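Local atomic coordinates of cell division control protein 45 cdc45 putative (Entamoeba histolytica, PDB entry 6CC2), a protein that probably acts in DNA replication as the Cdc45 component of the CMG (Cdc45-MCM-GINS) helicase, belonging to a family related to RecJ-like DHH phosphoesterases. Residues Y427-V432 and V530-A535; K442-A447 and T479-G484; Q452-A457 and F468-L473; A499-T504 and F520-H525. All blocks are in the same frame, centred on the assembly; numbering follows the deposited sequence.

Interaction 1: Y427-V432 and V530-A535; sequences YRFCSV and VKYKKA. With EDO (1,2-ethanediol), chain C.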
loop_
_atom_site.group_PDB
_atom_site.type_symbol
_atom_site.label_atom_id
_atom_site.label_comp_id
_atom_site.label_asym_id
_atom_site.label_seq_id
_atom_site.Cartn_x
_atom_site.Cartn_y
_atom_site.Cartn_z
ATOM N N TYR A 427 -3.450 18.155 -12.382
ATOM C CA TYR A 427 -3.127 17.951 -10.990
ATOM C C TYR A 427 -4.016 18.869 -10.177
ATOM O O TYR A 427 -4.521 19.874 -10.673
ATOM C CB TYR A 427 -1.645 18.243 -10.675
ATOM C CG TYR A 427 -1.195 19.616 -11.103
ATOM C CD1 TYR A 427 -0.717 19.850 -12.387
ATOM C CD2 TYR A 427 -1.255 20.695 -10.226
ATOM C CE1 TYR A 427 -0.330 21.110 -12.794
ATOM C CE2 TYR A 427 -0.877 21.960 -10.633
ATOM C CZ TYR A 427 -0.417 22.164 -11.923
ATOM O OH TYR A 427 -0.015 23.417 -12.340
ATOM N N ARG A 428 -4.199 18.501 -8.927
ATOM C CA ARG A 428 -4.762 19.398 -7.934
ATOM C C ARG A 428 -3.602 20.030 -7.175
ATOM O O ARG A 428 -2.564 19.397 -6.972
ATOM C CB ARG A 428 -5.687 18.698 -6.958
ATOM C CG ARG A 428 -6.937 18.198 -7.603
ATOM C CD ARG A 428 -7.937 17.717 -6.559
ATOM N NE ARG A 428 -9.180 17.427 -7.262
ATOM C CZ ARG A 428 -9.523 16.242 -7.751
ATOM N NH1 ARG A 428 -8.764 15.179 -7.539
ATOM N NH2 ARG A 428 -10.657 16.120 -8.418
ATOM N N PHE A 429 -3.771 21.288 -6.812
ATOM C CA PHE A 429 -2.741 22.039 -6.098
ATOM C C PHE A 429 -3.406 22.657 -4.881
ATOM O O PHE A 429 -4.474 23.272 -4.999
ATOM C CB PHE A 429 -2.126 23.155 -6.963
ATOM C CG PHE A 429 -0.953 23.815 -6.319
ATOM C CD1 PHE A 429 -1.137 24.771 -5.324
ATOM C CD2 PHE A 429 0.324 23.487 -6.693
ATOM C CE1 PHE A 429 -0.024 25.371 -4.715
ATOM C CE2 PHE A 429 1.428 24.066 -6.079
ATOM C CZ PHE A 429 1.239 24.997 -5.080
ATOM N N CYS A 430 -2.767 22.497 -3.722
ATOM C CA CYS A 430 -3.274 23.080 -2.493
ATOM C C CYS A 430 -2.102 23.665 -1.721
ATOM O O CYS A 430 -1.057 23.032 -1.619
ATOM C CB CYS A 430 -3.969 22.051 -1.635
ATOM S SG CYS A 430 -4.897 22.828 -0.307
ATOM N N SER A 431 -2.280 24.859 -1.177
ATOM C CA SER A 431 -1.246 25.484 -0.365
ATOM C C SER A 431 -1.819 25.834 0.998
ATOM O O SER A 431 -2.967 26.261 1.107
ATOM C CB SER A 431 -0.647 26.736 -1.040
ATOM O OG SER A 431 -1.558 27.773 -1.172
ATOM N N VAL A 432 -1.014 25.615 2.024
ATOM C CA VAL A 432 -1.395 25.781 3.417
ATOM C C VAL A 432 -0.397 26.732 4.033
ATOM O O VAL A 432 0.811 26.443 4.043
ATOM C CB VAL A 432 -1.386 24.434 4.171
ATOM C CG1 VAL A 432 -1.766 24.648 5.623
ATOM C CG2 VAL A 432 -2.317 23.447 3.501
ATOM N N VAL A 530 3.837 32.087 -6.156
ATOM C CA VAL A 530 3.159 32.398 -7.415
ATOM C C VAL A 530 4.051 32.050 -8.604
ATOM O O VAL A 530 3.584 31.425 -9.569
ATOM C CB VAL A 530 2.729 33.877 -7.437
ATOM C CG1 VAL A 530 2.335 34.316 -8.830
ATOM C CG2 VAL A 530 1.564 34.082 -6.473
ATOM N N LYS A 531 5.334 32.393 -8.517
ATOM C CA LYS A 531 6.283 32.050 -9.568
ATOM C C LYS A 531 6.307 30.543 -9.803
ATOM O O LYS A 531 6.272 30.068 -10.954
ATOM C CB LYS A 531 7.672 32.561 -9.184
ATOM C CG LYS A 531 8.762 32.243 -10.182
ATOM C CD LYS A 531 10.117 32.728 -9.666
ATOM C CE LYS A 531 11.219 32.482 -10.686
ATOM N NZ LYS A 531 12.541 32.917 -10.174
ATOM N N TYR A 532 6.373 29.771 -8.723
ATOM C CA TYR A 532 6.383 28.313 -8.837
ATOM C C TYR A 532 5.085 27.773 -9.422
ATOM O O TYR A 532 5.101 26.866 -10.267
ATOM C CB TYR A 532 6.634 27.693 -7.470
ATOM C CG TYR A 532 6.556 26.191 -7.508
ATOM C CD1 TYR A 532 7.579 25.447 -8.080
ATOM C CD2 TYR A 532 5.450 25.515 -7.036
ATOM C CE1 TYR A 532 7.502 24.087 -8.150
ATOM C CE2 TYR A 532 5.374 24.151 -7.098
ATOM C CZ TYR A 532 6.406 23.438 -7.658
ATOM O OH TYR A 532 6.321 22.081 -7.742
ATOM N N LYS A 533 3.938 28.306 -8.989
ATOM C CA LYS A 533 2.680 27.822 -9.541
ATOM C C LYS A 533 2.609 28.096 -11.038
ATOM O O LYS A 533 2.119 27.250 -11.806
ATOM C CB LYS A 533 1.504 28.483 -8.806
ATOM C CG LYS A 533 1.324 27.940 -7.372
ATOM C CD LYS A 533 0.515 28.911 -6.487
ATOM C CE LYS A 533 -0.953 28.769 -6.691
ATOM N NZ LYS A 533 -1.734 29.741 -5.824
ATOM N N LYS A 534 3.098 29.262 -11.474
ATOM C CA LYS A 534 3.078 29.587 -12.899
ATOM C C LYS A 534 3.995 28.657 -13.687
ATOM O O LYS A 534 3.642 28.224 -14.790
ATOM C CB LYS A 534 3.472 31.048 -13.122
ATOM C CG LYS A 534 2.445 32.042 -12.584
ATOM C CD LYS A 534 2.814 33.489 -12.922
ATOM C CE LYS A 534 4.138 33.897 -12.284
ATOM N NZ LYS A 534 4.353 35.372 -12.312
ATOM N N ALA A 535 5.173 28.354 -13.136
ATOM C CA ALA A 535 6.112 27.455 -13.806
ATOM C C ALA A 535 5.564 26.044 -13.889
ATOM O O ALA A 535 5.721 25.359 -14.915
ATOM C CB ALA A 535 7.451 27.448 -13.062
HETATM C C1 EDO C . -9.352 20.960 -5.717
HETATM O O1 EDO C . -9.915 20.211 -4.616
HETATM C C2 EDO C . -10.347 21.043 -6.877
HETATM O O2 EDO C . -10.703 19.737 -7.337
HETATM O O HOH W 1 -0.066 25.552 -10.961
HETATM O O HOH W 2 -2.790 27.844 -3.720
#
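Phe429 and Lys533 make the main contact here, a CH-pi interaction in which the aliphatic chain of the lysine crosses one face of the ring. Lys533 CG sits 4.1 Å from the Phe429 ring centroid, 25° off the normal and displaced toward the rim. A bend further along the lysine (chi3 82°) carries CE past Phe429 CE1. A second apolar contact is edge to edge: Phe429 CE2 lies 4.1 Å from Tyr532 CE2. Phenylalanine suits this inner strand position because Ile469 and Leu536 also pack against it.

The polar links run through water. One water lies in the plane of the Tyr427 ring, 2.5 Å from Tyr427 OH, and donates to Lys533 O at 2.9 Å. Another joins Ser431 OG, at 2.8 Å, to Lys533 NZ, at 3.0 Å. Lys533 thus packs its methylenes on the ring while its NZ donates to a water, which implies a contact dry at its centre and wet at its margins.

Interaction 2: K442-A447 and T479-G484; sequences KTPYKA and TFVIVG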
loop_
_atom_site.group_PDB
_atom_site.type_symbol
_atom_site.label_atom_id
_atom_site.label_comp_id
_atom_site.label_asym_id
_atom_site.label_seq_id
_atom_site.Cartn_x
_atom_site.Cartn_y
_atom_site.Cartn_z
ATOM N N LYS A 442 4.700 20.578 8.136
ATOM C CA LYS A 442 5.790 21.130 7.340
ATOM C C LYS A 442 6.930 20.147 7.109
ATOM O O LYS A 442 7.773 20.399 6.243
ATOM C CB LYS A 442 6.367 22.374 8.031
ATOM C CG LYS A 442 6.894 22.136 9.446
ATOM C CD LYS A 442 7.702 23.329 9.933
ATOM C CE LYS A 442 8.237 23.117 11.340
ATOM N NZ LYS A 442 9.175 24.213 11.737
ATOM N N THR A 443 7.000 19.064 7.863
ATOM C CA THR A 443 8.069 18.094 7.606
ATOM C C THR A 443 7.687 17.203 6.432
ATOM O O THR A 443 6.516 16.851 6.274
ATOM C CB THR A 443 8.333 17.225 8.835
ATOM O OG1 THR A 443 7.184 16.406 9.088
ATOM C CG2 THR A 443 8.651 18.078 10.051
ATOM N N PRO A 444 8.650 16.802 5.596
ATOM C CA PRO A 444 8.280 16.011 4.418
ATOM C C PRO A 444 7.512 14.731 4.745
ATOM O O PRO A 444 6.544 14.427 4.047
ATOM C CB PRO A 444 9.639 15.704 3.764
ATOM C CG PRO A 444 10.491 16.898 4.152
ATOM C CD PRO A 444 10.072 17.217 5.573
ATOM N N TYR A 445 7.918 13.976 5.763
ATOM C CA TYR A 445 7.231 12.705 6.007
ATOM C C TYR A 445 5.776 12.916 6.424
ATOM O O TYR A 445 4.919 12.104 6.069
ATOM C CB TYR A 445 7.984 11.877 7.036
ATOM C CG TYR A 445 8.138 12.496 8.404
ATOM C CD1 TYR A 445 9.182 13.368 8.691
ATOM C CD2 TYR A 445 7.242 12.200 9.416
ATOM C CE1 TYR A 445 9.306 13.921 9.933
ATOM C CE2 TYR A 445 7.377 12.748 10.658
ATOM C CZ TYR A 445 8.397 13.610 10.908
ATOM O OH TYR A 445 8.513 14.169 12.174
ATOM N N LYS A 446 5.466 14.008 7.129
ATOM C CA LYS A 446 4.073 14.321 7.437
ATOM C C LYS A 446 3.334 14.896 6.232
ATOM O O LYS A 446 2.181 14.535 5.968
ATOM C CB LYS A 446 4.004 15.307 8.610
ATOM C CG LYS A 446 4.558 14.804 9.917
ATOM C CD LYS A 446 3.705 13.706 10.497
ATOM C CE LYS A 446 4.049 13.462 11.959
ATOM N NZ LYS A 446 3.218 12.367 12.545
ATOM N N ALA A 447 3.951 15.843 5.527
ATOM C CA ALA A 447 3.329 16.411 4.338
ATOM C C ALA A 447 2.988 15.330 3.324
ATOM O O ALA A 447 1.939 15.394 2.693
ATOM C CB ALA A 447 4.244 17.470 3.718
ATOM N N THR A 479 10.014 29.067 3.695
ATOM C CA THR A 479 9.864 28.256 2.506
ATOM C C THR A 479 8.485 27.615 2.500
ATOM O O THR A 479 7.773 27.597 3.512
ATOM C CB THR A 479 10.907 27.134 2.447
ATOM O OG1 THR A 479 10.726 26.268 3.581
ATOM C CG2 THR A 479 12.332 27.697 2.439
ATOM N N PHE A 480 8.119 27.082 1.348
ATOM C CA PHE A 480 7.077 26.061 1.244
ATOM C C PHE A 480 7.745 24.728 0.951
ATOM O O PHE A 480 8.577 24.632 0.037
ATOM C CB PHE A 480 6.066 26.360 0.138
ATOM C CG PHE A 480 5.071 27.449 0.495
ATOM C CD1 PHE A 480 3.925 27.136 1.191
ATOM C CD2 PHE A 480 5.304 28.773 0.140
ATOM C CE1 PHE A 480 3.028 28.115 1.532
ATOM C CE2 PHE A 480 4.401 29.761 0.481
ATOM C CZ PHE A 480 3.264 29.435 1.170
ATOM N N VAL A 481 7.384 23.705 1.730
ATOM C CA VAL A 481 7.667 22.336 1.350
ATOM C C VAL A 481 6.645 21.944 0.297
ATOM O O VAL A 481 5.455 22.181 0.483
ATOM C CB VAL A 481 7.603 21.405 2.569
ATOM C CG1 VAL A 481 7.933 19.984 2.174
ATOM C CG2 VAL A 481 8.583 21.888 3.620
ATOM N N ILE A 482 7.113 21.396 -0.827
ATOM C CA ILE A 482 6.247 21.014 -1.934
ATOM C C ILE A 482 6.304 19.497 -2.084
ATOM O O ILE A 482 7.388 18.927 -2.296
ATOM C CB ILE A 482 6.673 21.671 -3.263
ATOM C CG1 ILE A 482 6.935 23.155 -3.096
ATOM C CG2 ILE A 482 5.596 21.398 -4.333
ATOM C CD1 ILE A 482 5.739 23.936 -2.759
ATOM N N VAL A 483 5.156 18.843 -1.985
ATOM C CA VAL A 483 5.064 17.405 -2.185
ATOM C C VAL A 483 4.164 17.145 -3.385
ATOM O O VAL A 483 3.079 17.734 -3.497
ATOM C CB VAL A 483 4.512 16.702 -0.932
ATOM C CG1 VAL A 483 4.200 15.236 -1.256
ATOM C CG2 VAL A 483 5.504 16.812 0.207
ATOM N N GLY A 484 4.601 16.259 -4.271
ATOM C CA GLY A 484 3.774 15.763 -5.351
ATOM C C GLY A 484 3.540 14.275 -5.159
ATOM O O GLY A 484 4.482 13.519 -4.943
#
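In the beta-alpha-beta crossover that joins the parallel strands 427-432 and 468-474, helix 444-462 lies on one face of the mixed sheet, and its first turn sets Pro444 and Ala447 against Val481 and Val483 of strand 479-485. The alternation of the strand directs these two valines at the helix, while Ile482 between them faces the other side of the sheet.

Two small residues do the work on the helical side. Ala447, whose CB points at the strand, brings that methyl to 3.8 Å from Val483 CG2; a side chain this short lets the backbones come near, with CA atoms of Ala447 and Val483 6.8 Å apart. Leu448 and Ala451 of the same helix cover Val483 further. Pro444 fits the first turn of a helix, where its missing N-H costs nothing, and its CG makes a looser contact with Val481 CG1 at 4.5 Å. Thr443 occupies the N-cap position just before it, and its carbonyl O accepts from Ala447 N at 2.9 Å, closing the first turn. Away from the sheet, Lys446 forms a salt bridge with Asp368.

The loop before the helix supplies the tightest approach. With CG1 of Val481 trans to the backbone N (chi1 -179°), the other methyl branch, CG2, is brought to 3.1 Å from the carbonyl O of Lys442.

Interaction 3: Q452-A457 and F468-L473; sequences QFLAEA and FILAVL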
loop_
_atom_site.group_PDB
_atom_site.type_symbol
_atom_site.label_atom_id
_atom_site.label_comp_id
_atom_site.label_asym_id
_atom_site.label_seq_id
_atom_site.Cartn_x
_atom_site.Cartn_y
_atom_site.Cartn_z
ATOM N N GLN A 452 -1.119 12.357 0.277
ATOM C CA GLN A 452 -1.747 11.100 -0.116
ATOM C C GLN A 452 -3.208 11.071 0.289
ATOM O O GLN A 452 -4.074 10.654 -0.491
ATOM C CB GLN A 452 -1.006 9.921 0.500
ATOM C CG GLN A 452 -1.652 8.575 0.205
ATOM C CD GLN A 452 -0.760 7.407 0.597
ATOM O OE1 GLN A 452 0.403 7.589 0.953
ATOM N NE2 GLN A 452 -1.307 6.203 0.532
ATOM N N PHE A 453 -3.502 11.509 1.507
ATOM C CA PHE A 453 -4.886 11.563 1.951
ATOM C C PHE A 453 -5.702 12.508 1.077
ATOM O O PHE A 453 -6.836 12.186 0.679
ATOM C CB PHE A 453 -4.975 11.975 3.422
ATOM C CG PHE A 453 -6.390 12.159 3.873
ATOM C CD1 PHE A 453 -7.141 11.056 4.267
ATOM C CD2 PHE A 453 -6.995 13.392 3.817
ATOM C CE1 PHE A 453 -8.457 11.207 4.638
ATOM C CE2 PHE A 453 -8.313 13.545 4.191
ATOM C CZ PHE A 453 -9.043 12.448 4.588
ATOM N N LEU A 454 -5.187 13.732 0.850
ATOM C CA LEU A 454 -5.938 14.717 0.096
ATOM C C LEU A 454 -6.123 14.278 -1.343
ATOM O O LEU A 454 -7.181 14.555 -1.936
ATOM C CB LEU A 454 -5.245 16.084 0.162
ATOM C CG LEU A 454 -5.287 16.766 1.503
ATOM C CD1 LEU A 454 -4.323 17.972 1.515
ATOM C CD2 LEU A 454 -6.694 17.257 1.853
ATOM N N ALA A 455 -5.144 13.584 -1.920
ATOM C CA ALA A 455 -5.297 13.102 -3.279
ATOM C C ALA A 455 -6.529 12.220 -3.388
ATOM O O ALA A 455 -7.335 12.358 -4.320
ATOM C CB ALA A 455 -4.038 12.330 -3.703
ATOM N N GLU A 456 -6.694 11.296 -2.428
ATOM C CA GLU A 456 -7.860 10.429 -2.421
ATOM C C GLU A 456 -9.136 11.168 -2.044
ATOM O O GLU A 456 -10.156 11.001 -2.702
ATOM C CB GLU A 456 -7.633 9.256 -1.459
ATOM C CG GLU A 456 -8.855 8.397 -1.308
ATOM C CD GLU A 456 -8.597 7.097 -0.560
ATOM O OE1 GLU A 456 -7.439 6.904 -0.050
ATOM O OE2 GLU A 456 -9.538 6.272 -0.472
ATOM N N ALA A 457 -9.115 11.953 -0.965
ATOM C CA ALA A 457 -10.330 12.612 -0.498
ATOM C C ALA A 457 -10.905 13.557 -1.541
ATOM O O ALA A 457 -12.123 13.575 -1.754
ATOM C CB ALA A 457 -10.050 13.388 0.793
ATOM N N PHE A 468 -1.752 14.950 -6.917
ATOM C CA PHE A 468 -1.963 16.030 -5.961
ATOM C C PHE A 468 -0.631 16.676 -5.593
ATOM O O PHE A 468 0.333 15.974 -5.264
ATOM C CB PHE A 468 -2.655 15.503 -4.692
ATOM C CG PHE A 468 -3.311 16.566 -3.880
ATOM C CD1 PHE A 468 -2.582 17.330 -2.978
ATOM C CD2 PHE A 468 -4.673 16.789 -3.982
ATOM C CE1 PHE A 468 -3.199 18.314 -2.240
ATOM C CE2 PHE A 468 -5.306 17.755 -3.234
ATOM C CZ PHE A 468 -4.565 18.545 -2.373
ATOM N N ILE A 469 -0.583 18.006 -5.643
ATOM C CA ILE A 469 0.598 18.781 -5.267
ATOM C C ILE A 469 0.214 19.647 -4.077
ATOM O O ILE A 469 -0.745 20.432 -4.145
ATOM C CB ILE A 469 1.134 19.633 -6.427
ATOM C CG1 ILE A 469 1.631 18.721 -7.541
ATOM C CG2 ILE A 469 2.280 20.534 -5.916
ATOM C CD1 ILE A 469 1.976 19.413 -8.805
ATOM N N LEU A 470 0.937 19.470 -2.971
ATOM C CA LEU A 470 0.637 20.119 -1.704
ATOM C C LEU A 470 1.825 20.976 -1.306
ATOM O O LEU A 470 2.961 20.493 -1.309
ATOM C CB LEU A 470 0.372 19.059 -0.623
ATOM C CG LEU A 470 0.216 19.609 0.798
ATOM C CD1 LEU A 470 -1.025 20.386 0.951
ATOM C CD2 LEU A 470 0.252 18.421 1.782
ATOM N N ALA A 471 1.558 22.240 -1.006
ATOM C CA ALA A 471 2.568 23.176 -0.502
ATOM C C ALA A 471 2.240 23.556 0.934
ATOM O O ALA A 471 1.144 24.063 1.205
ATOM C CB ALA A 471 2.613 24.430 -1.368
ATOM N N VAL A 472 3.191 23.342 1.842
ATOM C CA VAL A 472 3.000 23.639 3.255
ATOM C C VAL A 472 4.044 24.635 3.708
ATOM O O VAL A 472 5.247 24.415 3.502
ATOM C CB VAL A 472 3.062 22.363 4.125
ATOM C CG1 VAL A 472 2.699 22.708 5.594
ATOM C CG2 VAL A 472 2.142 21.274 3.559
ATOM N N LEU A 473 3.584 25.711 4.353
ATOM C CA LEU A 473 4.486 26.741 4.833
ATOM C C LEU A 473 5.390 26.197 5.925
ATOM O O LEU A 473 4.924 25.597 6.889
ATOM C CB LEU A 473 3.676 27.931 5.359
ATOM C CG LEU A 473 4.498 29.054 5.982
ATOM C CD1 LEU A 473 5.367 29.754 4.955
ATOM C CD2 LEU A 473 3.586 30.050 6.687
#
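Leu454 and Phe468 meet by a CH-pi contact. The leucine comes over one face of the ring, with CB 3.8 Å from the ring centroid and 20° off its normal, somewhat toward the rim. Its nearest ring atom is Phe468 CZ, at 3.6 Å from Leu454 CB, and Leu454 CD1 reaches the same end of the ring. Phe468 is placed for this by its first torsion (chi1 -161°, with CG trans to N), which extends the ring from the strand beneath the helix.

The other side-chain contacts are aliphatic. Ala455 CB touches Phe468 CB at 3.6 Å; its small methyl goes with the close approach of the Ala455 and Phe468 CA atoms, 5.2 Å apart, and the Ala455 backbone lies obliquely beside the ring. Leu454 CD1 also meets Leu470 CD1, at 4.1 Å, two residues further along the strand and on the same side.

All four residues are buried; the local helix and strand axes approach to 8.2 Å at 132°. Helix 393-417 covers Leu454 from beyond through Leu414 and Leu415. In strand 427-432, Arg428 and Cys430 flank Phe468, and Arg428 also packs on Ser458 and Tyr462 of helix 444-462. Tyr485 of strand 479-485 packs on Ala455, so the helix rests across three adjacent strands.

Interaction 4: A499-T504 and F520-H525; sequences AKFTQT and FVTEIH. With EDO (1,2-ethanediol), chain D; EDO (1,2-ethanediol), chain G.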
loop_
_atom_site.group_PDB
_atom_site.type_symbol
_atom_site.label_atom_id
_atom_site.label_comp_id
_atom_site.label_asym_id
_atom_site.label_seq_id
_atom_site.Cartn_x
_atom_site.Cartn_y
_atom_site.Cartn_z
ATOM N N ALA A 499 7.707 13.526 -14.821
ATOM C CA ALA A 499 8.581 14.266 -15.728
ATOM C C ALA A 499 8.354 15.765 -15.571
ATOM O O ALA A 499 9.308 16.549 -15.459
ATOM C CB ALA A 499 8.337 13.832 -17.173
ATOM N N LYS A 500 7.085 16.183 -15.541
ATOM C CA LYS A 500 6.804 17.612 -15.521
ATOM C C LYS A 500 7.034 18.211 -14.134
ATOM O O LYS A 500 7.465 19.367 -14.028
ATOM C CB LYS A 500 5.370 17.867 -16.011
ATOM C CG LYS A 500 5.137 17.434 -17.476
ATOM C CD LYS A 500 6.155 18.054 -18.412
ATOM C CE LYS A 500 5.965 17.607 -19.863
ATOM N NZ LYS A 500 7.035 18.156 -20.736
ATOM N N PHE A 501 6.762 17.459 -13.071
ATOM C CA PHE A 501 7.089 17.938 -11.738
ATOM C C PHE A 501 8.599 18.161 -11.608
ATOM O O PHE A 501 9.044 19.185 -11.067
ATOM C CB PHE A 501 6.614 16.946 -10.680
ATOM C CG PHE A 501 6.777 17.443 -9.257
ATOM C CD1 PHE A 501 7.975 17.267 -8.584
ATOM C CD2 PHE A 501 5.737 18.088 -8.611
ATOM C CE1 PHE A 501 8.127 17.729 -7.277
ATOM C CE2 PHE A 501 5.881 18.546 -7.314
ATOM C CZ PHE A 501 7.077 18.386 -6.652
ATOM N N THR A 502 9.397 17.228 -12.118
ATOM C CA THR A 502 10.843 17.360 -11.992
ATOM C C THR A 502 11.383 18.422 -12.940
ATOM O O THR A 502 12.298 19.165 -12.585
ATOM C CB THR A 502 11.536 16.018 -12.228
ATOM O OG1 THR A 502 11.256 15.528 -13.530
ATOM C CG2 THR A 502 11.086 15.025 -11.209
ATOM N N GLN A 503 10.813 18.527 -14.145
ATOM C CA GLN A 503 11.219 19.575 -15.074
ATOM C C GLN A 503 10.940 20.965 -14.500
ATOM O O GLN A 503 11.741 21.894 -14.702
ATOM C CB GLN A 503 10.518 19.397 -16.420
ATOM C CG GLN A 503 11.052 18.234 -17.246
ATOM C CD GLN A 503 10.289 18.031 -18.546
ATOM O OE1 GLN A 503 9.668 18.956 -19.069
ATOM N NE2 GLN A 503 10.332 16.810 -19.072
ATOM N N THR A 504 9.831 21.125 -13.771
ATOM C CA THR A 504 9.551 22.400 -13.128
ATOM C C THR A 504 10.631 22.736 -12.109
ATOM O O THR A 504 11.163 23.858 -12.081
ATOM C CB THR A 504 8.168 22.368 -12.463
ATOM O OG1 THR A 504 7.165 22.056 -13.443
ATOM C CG2 THR A 504 7.862 23.699 -11.826
ATOM N N PHE A 520 7.323 12.929 -4.851
ATOM C CA PHE A 520 8.485 13.801 -4.902
ATOM C C PHE A 520 8.343 14.873 -3.826
ATOM O O PHE A 520 7.238 15.291 -3.490
ATOM C CB PHE A 520 8.623 14.520 -6.264
ATOM C CG PHE A 520 8.510 13.615 -7.437
ATOM C CD1 PHE A 520 7.270 13.231 -7.913
ATOM C CD2 PHE A 520 9.656 13.137 -8.081
ATOM C CE1 PHE A 520 7.161 12.381 -9.000
ATOM C CE2 PHE A 520 9.548 12.300 -9.173
ATOM C CZ PHE A 520 8.294 11.916 -9.628
ATOM N N VAL A 521 9.484 15.337 -3.317
ATOM C CA VAL A 521 9.533 16.450 -2.382
ATOM C C VAL A 521 10.534 17.479 -2.893
ATOM O O VAL A 521 11.658 17.125 -3.255
ATOM C CB VAL A 521 9.941 15.989 -0.973
ATOM C CG1 VAL A 521 9.906 17.159 -0.001
ATOM C CG2 VAL A 521 9.008 14.880 -0.493
ATOM N N THR A 522 10.112 18.738 -2.940
ATOM C CA THR A 522 11.031 19.845 -3.190
ATOM C C THR A 522 10.669 20.956 -2.211
ATOM O O THR A 522 9.870 20.765 -1.294
ATOM C CB THR A 522 10.993 20.289 -4.665
ATOM O OG1 THR A 522 12.004 21.300 -4.877
ATOM C CG2 THR A 522 9.649 20.851 -5.056
ATOM N N GLU A 523 11.263 22.131 -2.395
ATOM C CA GLU A 523 11.072 23.242 -1.468
ATOM C C GLU A 523 11.339 24.533 -2.223
ATOM O O GLU A 523 12.249 24.599 -3.038
ATOM C CB GLU A 523 12.026 23.096 -0.280
ATOM C CG GLU A 523 11.809 24.082 0.844
ATOM C CD GLU A 523 12.652 23.749 2.066
ATOM O OE1 GLU A 523 13.765 23.210 1.891
ATOM O OE2 GLU A 523 12.195 24.011 3.202
ATOM N N ILE A 524 10.527 25.553 -1.948
ATOM C CA ILE A 524 10.679 26.846 -2.590
ATOM C C ILE A 524 10.752 27.929 -1.529
ATOM O O ILE A 524 10.278 27.762 -0.400
ATOM C CB ILE A 524 9.517 27.141 -3.565
ATOM C CG1 ILE A 524 8.190 27.258 -2.788
ATOM C CG2 ILE A 524 9.398 26.048 -4.603
ATOM C CD1 ILE A 524 7.038 27.735 -3.645
ATOM N N HIS A 525 11.336 29.074 -1.909
ATOM C CA HIS A 525 11.236 30.262 -1.076
ATOM C C HIS A 525 9.771 30.696 -1.000
ATOM O O HIS A 525 9.047 30.653 -2.000
ATOM C CB HIS A 525 12.071 31.399 -1.635
ATOM C CG HIS A 525 13.543 31.115 -1.641
ATOM N ND1 HIS A 525 14.282 31.004 -0.482
ATOM C CD2 HIS A 525 14.408 30.917 -2.662
ATOM C CE1 HIS A 525 15.541 30.738 -0.790
ATOM N NE2 HIS A 525 15.643 30.680 -2.106
HETATM C C1 EDO D . 12.123 29.225 -5.964
HETATM O O1 EDO D . 12.213 29.250 -4.549
HETATM C C2 EDO D . 10.786 28.620 -6.309
HETATM O O2 EDO D . 10.497 28.827 -7.614
HETATM C C1 EDO G . 14.839 27.446 -1.463
HETATM O O1 EDO G . 14.735 26.402 -2.437
HETATM C C2 EDO G . 14.767 26.860 -0.062
HETATM O O2 EDO G . 15.787 25.874 0.107
#
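The first torsion of Phe501 (chi1 -173°) holds CG trans to the backbone N and sends its ring from the helix toward the strand, while Phe520 (chi1 -49°) turns its own ring back beside the helix. The side chains run alongside in opposite senses, and the rings, tilted by 25°, are too far offset to stack, with centroids 5.4 Å apart. The close touch is instead between Phe501 CE1 and Phe520 CB, 3.4 Å apart.

A threonine methyl flanks each ring. Thr522 CG2 lies 3.9 Å from Phe501 CZ, and Thr502 CG2 lies 3.7 Å from Phe520 CE2. Threonine suits both places because it can turn its methyl to an aromatic neighbour and its hydroxyl elsewhere: Thr522 OG1 is hydrogen-bonded to Ser511 O, and Thr502 OG1 faces carbonyls of its own helix. Thr504, whose methyl packs on Tyr532, turns OG1 to Lys500 O (2.8 Å), which also accepts from Thr504 N on the opposite face of the carbonyl plane.

At the strand's end, His525 N donates to O1 of an ethanediol at 2.8 Å, and a second ethanediol lies over the imidazole face.

Across the interface, then, the chemistry is wholly apolar: van der Waals contact of two phenylalanines and two threonine methyls joins helix to strand, while the threonine hydroxyls are satisfied outside the interface.

In the fold
All four contacts are built on one mixed sheet and divide between its two faces. Interactions 2 and 3 lie on one side and share helix 444-462, whose start meets strand 479-485 and whose middle meets strand 468-474. Interactions 1 and 4 lie on the other, where helices 529-537 and 494-508 pack on each other through Tyr532, Phe501 and Thr504. In interaction 3 all four touching residues are buried, and all are apolar. Interactions 2 and 4 are largely buried but keep some partly exposed residues. Interaction 1, on strand 427-432, next to the outermost strand 419-423, alone lays a lysine side chain on an aromatic face and adds bridging waters. Backbone hydrogen bonds between neighbouring strands join the four.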